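PDB 3VZI: crispr-associated protein Cas5, dvulg subtype from Xanthomonas oryzae pv. oryzae, which probably acts as the CRISPR RNA-processing endoribonuclease Cas5d of a microbial immune system, with an RRM-like fold suited to binding nucleic acid. Local coordinates for residues Y30-P35 / G188-D193; R52-S57 / H121-D126; R144-Q149 / F165-D170. All blocks are in the same frame, centred on the assembly; numbering follows the deposited sequence.

Contact 1 of 3, residues Y30-P35 / G188-D193; sequences YDIITP and GWMLHD
The phenol oxygen of Y30 accepts the backbone N-H of L191, a weak bond of 3.1 Å from N to OH, bent to 139° at the hydrogen. With CG anti to its carbonyl carbon (chi1 -81°), the Y30 side chain reaches strand 184-194, and M190 CB lies over one ring face, a CH-pi contact 4.1 Å from the centroid. L191 crosses the phenol at about a right angle, its CB 3.7 Å from Y30 CE2. Bent at chi3 (-75°), the M190 thioether chain swings its methyl into the curve of the loop, where CE sits 3.8 Å from I32 CG1 and also 3.8 Å from T34 CG2. Further along, the P35 ring packs on the backbone carbonyls of L191 and H192, with CG over one face of the H192 imidazole. T34 turns OG1 to A37 N and caps helix 35-45, while H192 NE2 is held by P217 O. The contact thus sets the loop leading into that helix against the two-stranded sheet 184-194/202-210. One weak polar link amid buried hydrocarbon, sulfur and ring surfaces implies a union held mainly by apolar packing, with the tyrosine hydroxyl occupying a backbone N-H.

Contact 2 of 3, residues R52-S57 / H121-D126; sequences RWVVDS and HFEMTD
Four backbone hydrogen bonds join R52 and V54 to E123 and H121, and each of these residues spends both its N-H and its carbonyl. V54 N gives to H121 O at 2.6 Å, and H121 N returns to V54 O at 2.9 Å. R52 N and E123 O form the next bond, paired with E123 N to R52 O. Between these hydrogen-bonded pairs lies the non-hydrogen-bonded pair W53-F122, where F122 CA points a C-H at R52 O and F122 N turns outward to S4 OG. In the five-stranded antiparallel sheet of an RRM-like (ferredoxin-like) fold, 114-124 is the central strand and 51-60 its neighbour, and a classic bulge at D56 and S57 opposite A119 interrupts their pairing. On the helix-covered face, F122 sets its edge to the face of the W53 six-membered ring in a T-shaped pair, F122 CD1 to W53 CH2 3.8 Å, planes at 78°; W53 NE1 is taken by H46 O. On the other face, with V54 and E123, H121 ND1 donates to the syn lone pair of D56 OD2 at 2.9 Å, carboxylate and imidazole only 11° from coplanar, while a weak bond of 3.4 Å runs from H121 NE2 to E123 OE1. H121 CG stands between backbone N and carbonyl carbon (chi1 62°), which lays the ring alongside V54, and V54 CG1 is 3.7 Å from H121 CE1. At the far end, T125 CG2 rests on R52 CB, and T125 OG1 is satisfied by P49 O and K127 N.

Contact 3 of 3, residues R144-Q149 / F165-D170; sequences RARRGQ and FALLGD
Apolar packing comes first: L167, with CG anti to its own N (chi1 -170°), sends its two methyls to neighbouring residues of the helix end. L167 CD1 meets A145 CB at 3.8 Å. L167 CD2 lies against the extended R146 chain, which crosses the leucine obliquely, 3.5 Å from R146 CG and 3.7 Å from R146 NE. The aromatic contact is with backbone instead of side chains. F165 reaches the turn that ends the helix, its CE1 3.7 Å from G148 CA, while A145 O and Q149 N lie near the plane of the ring at its edge. The polar link is a single water, which donates to A145 O (3.1 Å) and accepts from L167 N (3.0 Å). Within the turn, G148 N bonds to A145 O and Q149 N to R144 O, a Schellman motif in which G148 takes positive phi; A145 O therefore serves both the turn and the water. The contact places the C-terminal end of helix 134-146 on edge strand 164-167 of the RRM-like sheet, with F165 also touching I45 of helix 35-45. The chemistry implies a small surface junction of apolar contact with one water-mediated polar link.

Contact 2 and contact 3 belong to the same five-stranded sheet: contact 2 joins strands 51-60 and 114-124, and contact 3 reaches edge strand 164-167, two strands on from 114-124 beyond strand 7-13. Their centres are 18 Å apart. Helix 134-146 follows strand 114-124 in the chain; it packs on F122 of contact 2, and its end carries A145 of contact 3. Contact 1 encloses both in sequence and ties the two-stranded sheet 184-194/202-210 to the start of helix 35-45. It touches contact 2 where P35 O packs on V55 CG2, but stays about 10 Å from contact 3 at the nearest atoms. Together they join the RRM-like sheet to helices 35-45 and 134-146 and to the 184-194/202-210 pair.

Contact 1 of 3, residues Y30-P35 / G188-D193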
ATOM      1  N   TYR A  30      -6.833   5.436   1.152  1.00 42.61           N
ATOM      2  CA  TYR A  30      -6.869   5.743  -0.286  1.00 41.28           C
ATOM      3  C   TYR A  30      -7.636   4.655  -1.029  1.00 40.37           C
ATOM      4  O   TYR A  30      -7.688   3.519  -0.562  1.00 39.43           O
ATOM      5  CB  TYR A  30      -5.457   5.768  -0.841  1.00 39.29           C
ATOM      6  CG  TYR A  30      -4.702   7.042  -0.595  1.00 40.82           C
ATOM      7  CD1 TYR A  30      -5.218   8.269  -1.026  1.00 41.06           C
ATOM      8  CD2 TYR A  30      -3.452   7.028   0.060  1.00 40.06           C
ATOM      9  CE1 TYR A  30      -4.526   9.448  -0.828  1.00 42.54           C
ATOM     10  CE2 TYR A  30      -2.732   8.197   0.238  1.00 40.91           C
ATOM     11  CZ  TYR A  30      -3.274   9.398  -0.212  1.00 44.14           C
ATOM     12  OH  TYR A  30      -2.600  10.580  -0.035  1.00 49.54           O
ATOM     13  N   ASP A  31      -8.210   5.006  -2.180  1.00 40.17           N
ATOM     14  CA  ASP A  31      -9.012   4.078  -2.985  1.00 40.47           C
ATOM     15  C   ASP A  31      -8.224   2.899  -3.513  1.00 41.32           C
ATOM     16  O   ASP A  31      -8.819   1.851  -3.790  1.00 45.37           O
ATOM     17  CB  ASP A  31      -9.605   4.783  -4.198  1.00 41.14           C
ATOM     18  CG  ASP A  31     -10.764   5.690  -3.858  1.00 44.37           C
ATOM     19  OD1 ASP A  31     -10.735   6.343  -2.788  1.00 45.31           O
ATOM     20  OD2 ASP A  31     -11.696   5.786  -4.700  1.00 46.22           O
ATOM     21  N   ILE A  32      -6.913   3.072  -3.720  1.00 39.29           N
ATOM     22  CA  ILE A  32      -6.064   1.989  -4.220  1.00 38.99           C
ATOM     23  C   ILE A  32      -4.686   2.017  -3.547  1.00 41.03           C
ATOM     24  O   ILE A  32      -4.283   3.055  -2.996  1.00 40.50           O
ATOM     25  CB  ILE A  32      -5.865   2.078  -5.755  1.00 38.03           C
ATOM     26  CG1 ILE A  32      -5.020   3.320  -6.125  1.00 37.58           C
ATOM     27  CG2 ILE A  32      -7.202   2.072  -6.467  1.00 35.99           C
ATOM     28  CD1 ILE A  32      -4.418   3.298  -7.518  1.00 34.79           C
ATOM     29  N   ILE A  33      -3.952   0.897  -3.608  1.00 39.82           N
ATOM     30  CA  ILE A  33      -2.552   0.878  -3.134  1.00 40.17           C
ATOM     31  C   ILE A  33      -1.778   2.044  -3.757  1.00 39.62           C
ATOM     32  O   ILE A  33      -1.952   2.365  -4.960  1.00 36.85           O
ATOM     33  CB  ILE A  33      -1.858  -0.476  -3.464  1.00 41.60           C
ATOM     34  CG1 ILE A  33      -0.481  -0.612  -2.768  1.00 42.36           C
ATOM     35  CG2 ILE A  33      -1.834  -0.728  -4.979  1.00 41.83           C
ATOM     36  CD1 ILE A  33       0.262  -1.933  -3.028  1.00 40.25           C
ATOM     37  N   THR A  34      -0.973   2.697  -2.918  1.00 38.48           N
ATOM     38  CA  THR A  34      -0.058   3.759  -3.330  1.00 36.50           C
ATOM     39  C   THR A  34       1.206   3.143  -3.894  1.00 37.30           C
ATOM     40  O   THR A  34       1.529   1.964  -3.568  1.00 36.53           O
ATOM     41  CB  THR A  34       0.373   4.574  -2.106  1.00 39.28           C
ATOM     42  OG1 THR A  34       1.063   3.722  -1.176  1.00 40.95           O
ATOM     43  CG2 THR A  34      -0.812   5.259  -1.420  1.00 37.78           C
ATOM     44  N   PRO A  35       1.973   3.913  -4.699  1.00 37.01           N
ATOM     45  CA  PRO A  35       3.289   3.390  -5.164  1.00 36.97           C
ATOM     46  C   PRO A  35       4.242   3.062  -4.013  1.00 39.68           C
ATOM     47  O   PRO A  35       4.889   2.023  -4.058  1.00 40.82           O
ATOM     48  CB  PRO A  35       3.846   4.532  -6.014  1.00 36.51           C
ATOM     49  CG  PRO A  35       2.631   5.189  -6.550  1.00 37.64           C
ATOM     50  CD  PRO A  35       1.607   5.141  -5.412  1.00 38.25           C
ATOM     51  N   GLY A 188      -7.911  11.082  -8.751  1.00 52.95           N
ATOM     52  CA  GLY A 188      -7.493  12.331  -8.157  1.00 47.12           C
ATOM     53  C   GLY A 188      -6.180  12.158  -7.441  1.00 47.34           C
ATOM     54  O   GLY A 188      -5.471  11.155  -7.612  1.00 48.16           O
ATOM     55  N   TRP A 189      -5.866  13.145  -6.622  1.00 46.81           N
ATOM     56  CA  TRP A 189      -4.583  13.244  -5.985  1.00 45.74           C
ATOM     57  C   TRP A 189      -4.394  12.222  -4.914  1.00 49.56           C
ATOM     58  O   TRP A 189      -5.334  11.928  -4.112  1.00 50.78           O
ATOM     59  CB  TRP A 189      -4.396  14.618  -5.412  1.00 43.69           C
ATOM     60  CG  TRP A 189      -4.136  15.670  -6.443  1.00 44.53           C
ATOM     61  CD1 TRP A 189      -5.025  16.612  -6.911  1.00 44.96           C
ATOM     62  CD2 TRP A 189      -2.886  15.945  -7.163  1.00 44.76           C
ATOM     63  NE1 TRP A 189      -4.437  17.433  -7.822  1.00 45.42           N
ATOM     64  CE2 TRP A 189      -3.161  17.103  -8.021  1.00 45.26           C
ATOM     65  CE3 TRP A 189      -1.622  15.377  -7.183  1.00 44.26           C
ATOM     66  CZ2 TRP A 189      -2.197  17.659  -8.860  1.00 44.90           C
ATOM     67  CZ3 TRP A 189      -0.657  15.950  -8.034  1.00 46.41           C
ATOM     68  CH2 TRP A 189      -0.945  17.066  -8.855  1.00 44.39           C
ATOM     69  N   MET A 190      -3.168  11.687  -4.889  1.00 45.61           N
ATOM     70  CA  MET A 190      -2.796  10.696  -3.915  1.00 45.57           C
ATOM     71  C   MET A 190      -1.283  10.646  -3.714  1.00 48.61           C
ATOM     72  O   MET A 190      -0.500  11.118  -4.576  1.00 44.68           O
ATOM     73  CB  MET A 190      -3.353   9.324  -4.318  1.00 43.55           C
ATOM     74  CG  MET A 190      -2.685   8.660  -5.498  1.00 40.93           C
ATOM     75  SD  MET A 190      -3.556   7.119  -5.856  1.00 42.84           S
ATOM     76  CE  MET A 190      -2.941   6.105  -4.493  1.00 41.37           C
ATOM     77  N   LEU A 191      -0.886  10.103  -2.556  1.00 48.20           N
ATOM     78  CA  LEU A 191       0.518   9.927  -2.232  1.00 48.48           C
ATOM     79  C   LEU A 191       1.188   9.130  -3.318  1.00 46.27           C
ATOM     80  O   LEU A 191       0.697   8.096  -3.713  1.00 46.02           O
ATOM     81  CB  LEU A 191       0.662   9.172  -0.918  1.00 51.63           C
ATOM     82  CG  LEU A 191       2.098   8.841  -0.505  1.00 51.79           C
ATOM     83  CD1 LEU A 191       2.811  10.052   0.098  1.00 49.77           C
ATOM     84  CD2 LEU A 191       2.064   7.659   0.445  1.00 50.07           C
ATOM     85  N   HIS A 192       2.312   9.625  -3.808  1.00 51.12           N
ATOM     86  CA  HIS A 192       3.067   8.942  -4.847  1.00 49.95           C
ATOM     87  C   HIS A 192       4.047   8.076  -4.146  1.00 52.24           C
ATOM     88  O   HIS A 192       3.979   6.869  -4.223  1.00 57.78           O
ATOM     89  CB  HIS A 192       3.785   9.949  -5.741  1.00 49.18           C
ATOM     90  CG  HIS A 192       4.582   9.314  -6.856  1.00 51.90           C
ATOM     91  ND1 HIS A 192       5.916   9.098  -6.769  1.00 52.85           N
ATOM     92  CD2 HIS A 192       4.185   8.830  -8.109  1.00 51.43           C
ATOM     93  CE1 HIS A 192       6.345   8.506  -7.899  1.00 51.55           C
ATOM     94  NE2 HIS A 192       5.284   8.345  -8.720  1.00 49.86           N
ATOM     95  N   ASP A 193       4.971   8.708  -3.441  1.00 56.62           N
ATOM     96  CA  ASP A 193       6.012   8.038  -2.702  1.00 55.73           C
ATOM     97  C   ASP A 193       6.750   9.101  -1.920  1.00 56.62           C
ATOM     98  O   ASP A 193       6.554  10.293  -2.109  1.00 57.31           O
ATOM     99  CB  ASP A 193       6.965   7.309  -3.643  1.00 55.88           C
ATOM    100  CG  ASP A 193       7.709   6.160  -2.974  1.00 56.67           C
ATOM    101  OD1 ASP A 193       8.356   5.370  -3.705  1.00 55.77           O
ATOM    102  OD2 ASP A 193       7.664   6.048  -1.729  1.00 57.41           O
TER

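Contact 2 of 3, residues R52-S57 / H121-D126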
ATOM      1  N   ARG A  52      17.246  -0.389  -6.230  1.00 50.79           N
ATOM      2  CA  ARG A  52      16.206   0.596  -6.057  1.00 51.57           C
ATOM      3  C   ARG A  52      15.000   0.086  -6.812  1.00 49.75           C
ATOM      4  O   ARG A  52      15.004  -0.006  -8.039  1.00 50.27           O
ATOM      5  CB  ARG A  52      16.653   1.958  -6.601  1.00 57.03           C
ATOM      6  CG  ARG A  52      15.703   3.104  -6.269  1.00 63.42           C
ATOM      7  CD  ARG A  52      15.844   4.304  -7.195  1.00 69.09           C
ATOM      8  NE  ARG A  52      15.236   5.487  -6.573  1.00 83.19           N
ATOM      9  CZ  ARG A  52      15.176   6.716  -7.105  1.00 88.67           C
ATOM     10  NH1 ARG A  52      15.682   6.960  -8.311  1.00 94.71           N
ATOM     11  NH2 ARG A  52      14.601   7.715  -6.427  1.00 82.39           N
ATOM     12  N   TRP A  53      13.960  -0.272  -6.078  1.00 48.62           N
ATOM     13  CA  TRP A  53      12.712  -0.676  -6.713  1.00 47.40           C
ATOM     14  C   TRP A  53      11.974   0.486  -7.248  1.00 46.80           C
ATOM     15  O   TRP A  53      11.720   1.441  -6.515  1.00 48.32           O
ATOM     16  CB  TRP A  53      11.831  -1.364  -5.704  1.00 47.02           C
ATOM     17  CG  TRP A  53      12.198  -2.795  -5.570  1.00 45.20           C
ATOM     18  CD1 TRP A  53      12.811  -3.403  -4.513  1.00 44.58           C
ATOM     19  CD2 TRP A  53      12.013  -3.842  -6.572  1.00 45.11           C
ATOM     20  NE1 TRP A  53      12.985  -4.731  -4.761  1.00 47.99           N
ATOM     21  CE2 TRP A  53      12.532  -5.057  -5.984  1.00 44.96           C
ATOM     22  CE3 TRP A  53      11.480  -3.884  -7.846  1.00 45.39           C
ATOM     23  CZ2 TRP A  53      12.519  -6.256  -6.647  1.00 44.67           C
ATOM     24  CZ3 TRP A  53      11.467  -5.105  -8.513  1.00 47.78           C
ATOM     25  CH2 TRP A  53      11.976  -6.263  -7.925  1.00 46.88           C
ATOM     26  N   VAL A  54      11.622   0.425  -8.524  1.00 46.08           N
ATOM     27  CA  VAL A  54      10.773   1.451  -9.133  1.00 44.77           C
ATOM     28  C   VAL A  54       9.470   0.829  -9.603  1.00 44.49           C
ATOM     29  O   VAL A  54       9.499  -0.094 -10.410  1.00 49.61           O
ATOM     30  CB  VAL A  54      11.495   2.174 -10.294  1.00 44.62           C
ATOM     31  CG1 VAL A  54      10.515   2.823 -11.250  1.00 43.74           C
ATOM     32  CG2 VAL A  54      12.457   3.224  -9.753  1.00 46.44           C
ATOM     33  N   VAL A  55       8.344   1.344  -9.102  1.00 42.40           N
ATOM     34  CA  VAL A  55       7.003   0.919  -9.501  1.00 40.03           C
ATOM     35  C   VAL A  55       6.570   1.644 -10.759  1.00 43.04           C
ATOM     36  O   VAL A  55       6.580   2.868 -10.790  1.00 50.72           O
ATOM     37  CB  VAL A  55       5.977   1.182  -8.382  1.00 38.26           C
ATOM     38  CG1 VAL A  55       4.568   0.908  -8.854  1.00 37.43           C
ATOM     39  CG2 VAL A  55       6.279   0.298  -7.181  1.00 38.16           C
ATOM     40  N   ASP A  56       6.182   0.886 -11.791  1.00 41.48           N
ATOM     41  CA  ASP A  56       5.813   1.433 -13.098  1.00 38.32           C
ATOM     42  C   ASP A  56       4.303   1.535 -13.262  1.00 39.25           C
ATOM     43  O   ASP A  56       3.794   2.506 -13.855  1.00 39.45           O
ATOM     44  CB  ASP A  56       6.347   0.542 -14.207  1.00 38.03           C
ATOM     45  CG  ASP A  56       7.831   0.203 -14.037  1.00 41.06           C
ATOM     46  OD1 ASP A  56       8.657   1.118 -14.033  1.00 41.54           O
ATOM     47  OD2 ASP A  56       8.185  -0.987 -13.924  1.00 41.94           O
ATOM     48  N   SER A  57       3.577   0.518 -12.786  1.00 37.25           N
ATOM     49  CA  SER A  57       2.114   0.544 -12.866  1.00 36.03           C
ATOM     50  C   SER A  57       1.434  -0.402 -11.893  1.00 35.26           C
ATOM     51  O   SER A  57       2.020  -1.373 -11.450  1.00 35.49           O
ATOM     52  CB  SER A  57       1.646   0.270 -14.277  1.00 39.12           C
ATOM     53  OG  SER A  57       1.541  -1.116 -14.476  1.00 45.70           O
ATOM     54  N   HIS A 121      10.310  -2.591 -11.638  1.00 39.36           N
ATOM     55  CA  HIS A 121      11.646  -3.085 -11.911  1.00 43.14           C
ATOM     56  C   HIS A 121      12.553  -2.423 -10.911  1.00 46.24           C
ATOM     57  O   HIS A 121      12.114  -1.512 -10.199  1.00 45.08           O
ATOM     58  CB  HIS A 121      12.078  -2.759 -13.345  1.00 43.01           C
ATOM     59  CG  HIS A 121      12.158  -1.293 -13.632  1.00 42.20           C
ATOM     60  ND1 HIS A 121      11.089  -0.575 -14.060  1.00 42.92           N
ATOM     61  CD2 HIS A 121      13.227  -0.400 -13.531  1.00 45.06           C
ATOM     62  CE1 HIS A 121      11.457   0.725 -14.211  1.00 46.58           C
ATOM     63  NE2 HIS A 121      12.769   0.829 -13.885  1.00 47.37           N
ATOM     64  N   PHE A 122      13.810  -2.869 -10.825  1.00 47.59           N
ATOM     65  CA  PHE A 122      14.807  -2.121 -10.046  1.00 50.19           C
ATOM     66  C   PHE A 122      15.921  -1.578 -10.901  1.00 53.10           C
ATOM     67  O   PHE A 122      16.221  -2.125 -11.970  1.00 56.04           O
ATOM     68  CB  PHE A 122      15.407  -2.953  -8.906  1.00 50.94           C
ATOM     69  CG  PHE A 122      16.092  -4.226  -9.352  1.00 52.07           C
ATOM     70  CD1 PHE A 122      15.385  -5.429  -9.409  1.00 48.09           C
ATOM     71  CD2 PHE A 122      17.458  -4.228  -9.658  1.00 51.09           C
ATOM     72  CE1 PHE A 122      16.019  -6.595  -9.785  1.00 48.64           C
ATOM     73  CE2 PHE A 122      18.093  -5.393 -10.025  1.00 50.97           C
ATOM     74  CZ  PHE A 122      17.374  -6.575 -10.097  1.00 51.12           C
ATOM     75  N   GLU A 123      16.526  -0.499 -10.419  1.00 55.19           N
ATOM     76  CA  GLU A 123      17.742   0.048 -11.004  1.00 57.31           C
ATOM     77  C   GLU A 123      18.865  -0.167  -9.985  1.00 59.01           C
ATOM     78  O   GLU A 123      18.634  -0.046  -8.771  1.00 57.35           O
ATOM     79  CB  GLU A 123      17.570   1.539 -11.347  1.00 57.96           C
ATOM     80  CG  GLU A 123      16.648   1.812 -12.541  1.00 62.03           C
ATOM     81  CD  GLU A 123      15.984   3.212 -12.531  1.00 65.91           C
ATOM     82  OE1 GLU A 123      14.732   3.303 -12.627  1.00 59.82           O
ATOM     83  OE2 GLU A 123      16.712   4.232 -12.446  1.00 68.57           O
ATOM     84  N   MET A 124      20.056  -0.519 -10.484  1.00 58.70           N
ATOM     85  CA  MET A 124      21.281  -0.584  -9.678  1.00 60.79           C
ATOM     86  C   MET A 124      21.638   0.796  -9.163  1.00 63.81           C
ATOM     87  O   MET A 124      21.553   1.766  -9.913  1.00 63.82           O
ATOM     88  CB  MET A 124      22.468  -1.100 -10.506  1.00 62.01           C
ATOM     89  CG  MET A 124      22.290  -2.485 -11.102  1.00 61.22           C
ATOM     90  SD  MET A 124      21.621  -3.671  -9.927  1.00 59.56           S
ATOM     91  CE  MET A 124      23.012  -3.806  -8.807  1.00 59.90           C
ATOM     92  N   THR A 125      22.049   0.872  -7.895  1.00 66.22           N
ATOM     93  CA  THR A 125      22.387   2.142  -7.242  1.00 68.70           C
ATOM     94  C   THR A 125      23.904   2.350  -7.211  1.00 74.68           C
ATOM     95  O   THR A 125      24.666   1.455  -7.587  1.00 75.98           O
ATOM     96  CB  THR A 125      21.810   2.232  -5.806  1.00 66.22           C
ATOM     97  OG1 THR A 125      22.573   1.417  -4.907  1.00 66.33           O
ATOM     98  CG2 THR A 125      20.362   1.786  -5.773  1.00 63.34           C
ATOM     99  N   ASP A 126      24.339   3.529  -6.768  1.00 78.50           N
ATOM    100  CA  ASP A 126      25.770   3.793  -6.576  1.00 84.54           C
ATOM    101  C   ASP A 126      26.354   3.013  -5.372  1.00 84.10           C
ATOM    102  O   ASP A 126      27.579   2.928  -5.186  1.00 81.76           O
ATOM    103  CB  ASP A 126      26.018   5.294  -6.435  1.00 88.42           C
ATOM    104  CG  ASP A 126      25.437   5.863  -5.158  1.00 92.97           C
ATOM    105  OD1 ASP A 126      25.516   7.099  -4.988  1.00101.89           O
ATOM    106  OD2 ASP A 126      24.910   5.090  -4.321  1.00 89.50           O
TER

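Contact 3 of 3, residues R144-Q149 / F165-D170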
ATOM      1  N   ARG A 144      12.289 -16.009  -4.560  1.00 52.32           N
ATOM      2  CA  ARG A 144      11.675 -15.799  -3.248  1.00 53.11           C
ATOM      3  C   ARG A 144      10.177 -15.624  -3.306  1.00 51.95           C
ATOM      4  O   ARG A 144       9.452 -16.174  -2.456  1.00 48.84           O
ATOM      5  CB  ARG A 144      12.273 -14.586  -2.582  1.00 50.78           C
ATOM      6  CG  ARG A 144      13.634 -14.820  -2.021  1.00 51.95           C
ATOM      7  CD  ARG A 144      13.648 -14.071  -0.728  1.00 57.78           C
ATOM      8  NE  ARG A 144      14.782 -13.188  -0.659  1.00 60.59           N
ATOM      9  CZ  ARG A 144      15.772 -13.372   0.178  1.00 66.84           C
ATOM     10  NH1 ARG A 144      16.794 -12.521   0.183  1.00 67.89           N
ATOM     11  NH2 ARG A 144      15.714 -14.411   1.016  1.00 71.73           N
ATOM     12  N   ALA A 145       9.756 -14.804  -4.279  1.00 48.50           N
ATOM     13  CA  ALA A 145       8.367 -14.585  -4.643  1.00 47.23           C
ATOM     14  C   ALA A 145       7.684 -15.893  -5.057  1.00 50.20           C
ATOM     15  O   ALA A 145       6.585 -16.193  -4.594  1.00 49.06           O
ATOM     16  CB  ALA A 145       8.305 -13.570  -5.766  1.00 45.41           C
ATOM     17  N   ARG A 146       8.346 -16.680  -5.913  1.00 54.33           N
ATOM     18  CA  ARG A 146       7.817 -17.990  -6.336  1.00 54.79           C
ATOM     19  C   ARG A 146       7.548 -18.849  -5.108  1.00 55.07           C
ATOM     20  O   ARG A 146       6.482 -19.440  -4.993  1.00 55.31           O
ATOM     21  CB  ARG A 146       8.776 -18.702  -7.291  1.00 53.63           C
ATOM     22  CG  ARG A 146       8.743 -18.180  -8.709  1.00 54.51           C
ATOM     23  CD  ARG A 146       9.598 -19.007  -9.669  1.00 63.39           C
ATOM     24  NE  ARG A 146       9.857 -18.315 -10.948  1.00 67.56           N
ATOM     25  CZ  ARG A 146      11.065 -17.937 -11.399  1.00 70.58           C
ATOM     26  NH1 ARG A 146      12.182 -18.176 -10.701  1.00 66.31           N
ATOM     27  NH2 ARG A 146      11.163 -17.313 -12.570  1.00 72.51           N
ATOM     28  N   ARG A 147       8.521 -18.871  -4.194  1.00 56.06           N
ATOM     29  CA  ARG A 147       8.491 -19.636  -2.934  1.00 56.24           C
ATOM     30  C   ARG A 147       7.662 -19.006  -1.800  1.00 55.73           C
ATOM     31  O   ARG A 147       7.552 -19.595  -0.741  1.00 61.55           O
ATOM     32  CB  ARG A 147       9.936 -19.846  -2.428  1.00 56.76           C
ATOM     33  CG  ARG A 147      10.542 -21.225  -2.686  1.00 59.77           C
ATOM     34  CD  ARG A 147      12.042 -21.225  -2.964  1.00 57.61           C
ATOM     35  NE  ARG A 147      12.287 -20.758  -4.323  1.00 60.28           N
ATOM     36  CZ  ARG A 147      12.522 -21.526  -5.388  1.00 62.46           C
ATOM     37  NH1 ARG A 147      12.604 -22.840  -5.295  1.00 66.26           N
ATOM     38  NH2 ARG A 147      12.699 -20.959  -6.567  1.00 65.90           N
ATOM     39  N   GLY A 148       7.124 -17.805  -1.976  1.00 52.77           N
ATOM     40  CA  GLY A 148       6.329 -17.168  -0.918  1.00 52.46           C
ATOM     41  C   GLY A 148       7.086 -16.823   0.354  1.00 55.99           C
ATOM     42  O   GLY A 148       6.525 -16.800   1.467  1.00 57.72           O
ATOM     43  N   GLN A 149       8.371 -16.534   0.196  1.00 56.53           N
ATOM     44  CA  GLN A 149       9.231 -16.197   1.331  1.00 57.65           C
ATOM     45  C   GLN A 149       9.783 -14.760   1.219  1.00 56.62           C
ATOM     46  O   GLN A 149       9.855 -14.180   0.140  1.00 53.01           O
ATOM     47  CB  GLN A 149      10.350 -17.248   1.497  1.00 57.65           C
ATOM     48  CG  GLN A 149      11.328 -17.303   0.340  1.00 56.79           C
ATOM     49  CD  GLN A 149      12.120 -18.601   0.271  1.00 59.40           C
ATOM     50  OE1 GLN A 149      11.845 -19.562   0.993  1.00 59.66           O
ATOM     51  NE2 GLN A 149      13.132 -18.624  -0.604  1.00 60.40           N
ATOM     52  N   PHE A 165       0.676 -12.875  -1.886  1.00 49.70           N
ATOM     53  CA  PHE A 165       1.298 -12.527  -3.129  1.00 49.96           C
ATOM     54  C   PHE A 165       1.705 -13.768  -3.904  1.00 50.20           C
ATOM     55  O   PHE A 165       2.065 -14.780  -3.310  1.00 51.80           O
ATOM     56  CB  PHE A 165       2.510 -11.618  -2.877  1.00 50.76           C
ATOM     57  CG  PHE A 165       3.578 -12.239  -2.008  1.00 53.22           C
ATOM     58  CD1 PHE A 165       4.513 -13.102  -2.541  1.00 50.77           C
ATOM     59  CD2 PHE A 165       3.650 -11.932  -0.644  1.00 58.13           C
ATOM     60  CE1 PHE A 165       5.496 -13.662  -1.742  1.00 54.94           C
ATOM     61  CE2 PHE A 165       4.632 -12.498   0.169  1.00 58.08           C
ATOM     62  CZ  PHE A 165       5.558 -13.364  -0.389  1.00 59.32           C
ATOM     63  N   ALA A 166       1.622 -13.691  -5.230  1.00 48.11           N
ATOM     64  CA  ALA A 166       2.218 -14.718  -6.105  1.00 46.49           C
ATOM     65  C   ALA A 166       2.902 -14.037  -7.297  1.00 43.77           C
ATOM     66  O   ALA A 166       2.445 -12.984  -7.764  1.00 40.92           O
ATOM     67  CB  ALA A 166       1.165 -15.726  -6.562  1.00 42.92           C
ATOM     68  N   LEU A 167       3.994 -14.628  -7.770  1.00 44.13           N
ATOM     69  CA  LEU A 167       4.741 -14.110  -8.919  1.00 43.38           C
ATOM     70  C   LEU A 167       4.007 -14.474 -10.230  1.00 45.03           C
ATOM     71  O   LEU A 167       3.511 -15.584 -10.389  1.00 44.16           O
ATOM     72  CB  LEU A 167       6.176 -14.665  -8.927  1.00 42.11           C
ATOM     73  CG  LEU A 167       7.170 -14.056  -9.930  1.00 42.54           C
ATOM     74  CD1 LEU A 167       7.693 -12.694  -9.432  1.00 40.27           C
ATOM     75  CD2 LEU A 167       8.328 -15.010 -10.216  1.00 40.76           C
ATOM     76  N   LEU A 168       3.905 -13.525 -11.154  1.00 44.84           N
ATOM     77  CA  LEU A 168       3.270 -13.800 -12.428  1.00 46.10           C
ATOM     78  C   LEU A 168       4.281 -13.920 -13.546  1.00 51.93           C
ATOM     79  O   LEU A 168       5.440 -13.479 -13.412  1.00 50.99           O
ATOM     80  CB  LEU A 168       2.255 -12.717 -12.771  1.00 44.34           C
ATOM     81  CG  LEU A 168       1.117 -12.490 -11.769  1.00 41.92           C
ATOM     82  CD1 LEU A 168       0.281 -11.319 -12.228  1.00 39.75           C
ATOM     83  CD2 LEU A 168       0.247 -13.719 -11.607  1.00 42.88           C
ATOM     84  N   GLY A 169       3.827 -14.525 -14.648  1.00 57.63           N
ATOM     85  CA  GLY A 169       4.630 -14.706 -15.844  1.00 61.54           C
ATOM     86  C   GLY A 169       4.788 -13.410 -16.616  1.00 70.53           C
ATOM     87  O   GLY A 169       4.342 -12.341 -16.203  1.00 74.16           O
ATOM     88  N   ASP A 170       5.411 -13.521 -17.771  1.00 84.95           N
ATOM     89  CA  ASP A 170       5.805 -12.370 -18.542  1.00 91.32           C
ATOM     90  C   ASP A 170       4.619 -11.563 -19.093  1.00 99.48           C
ATOM     91  O   ASP A 170       4.649 -10.334 -19.076  1.00114.27           O
ATOM     92  CB  ASP A 170       6.730 -12.832 -19.676  1.00 93.95           C
ATOM     93  CG  ASP A 170       7.709 -11.761 -20.108  1.00 97.44           C
ATOM     94  OD1 ASP A 170       7.298 -10.595 -20.266  1.00 97.88           O
ATOM     95  OD2 ASP A 170       8.896 -12.087 -20.315  1.00104.77           O
TER
HETATM   96  O   HOH W   1       4.208 -17.228  -6.314  1.00 62.26           O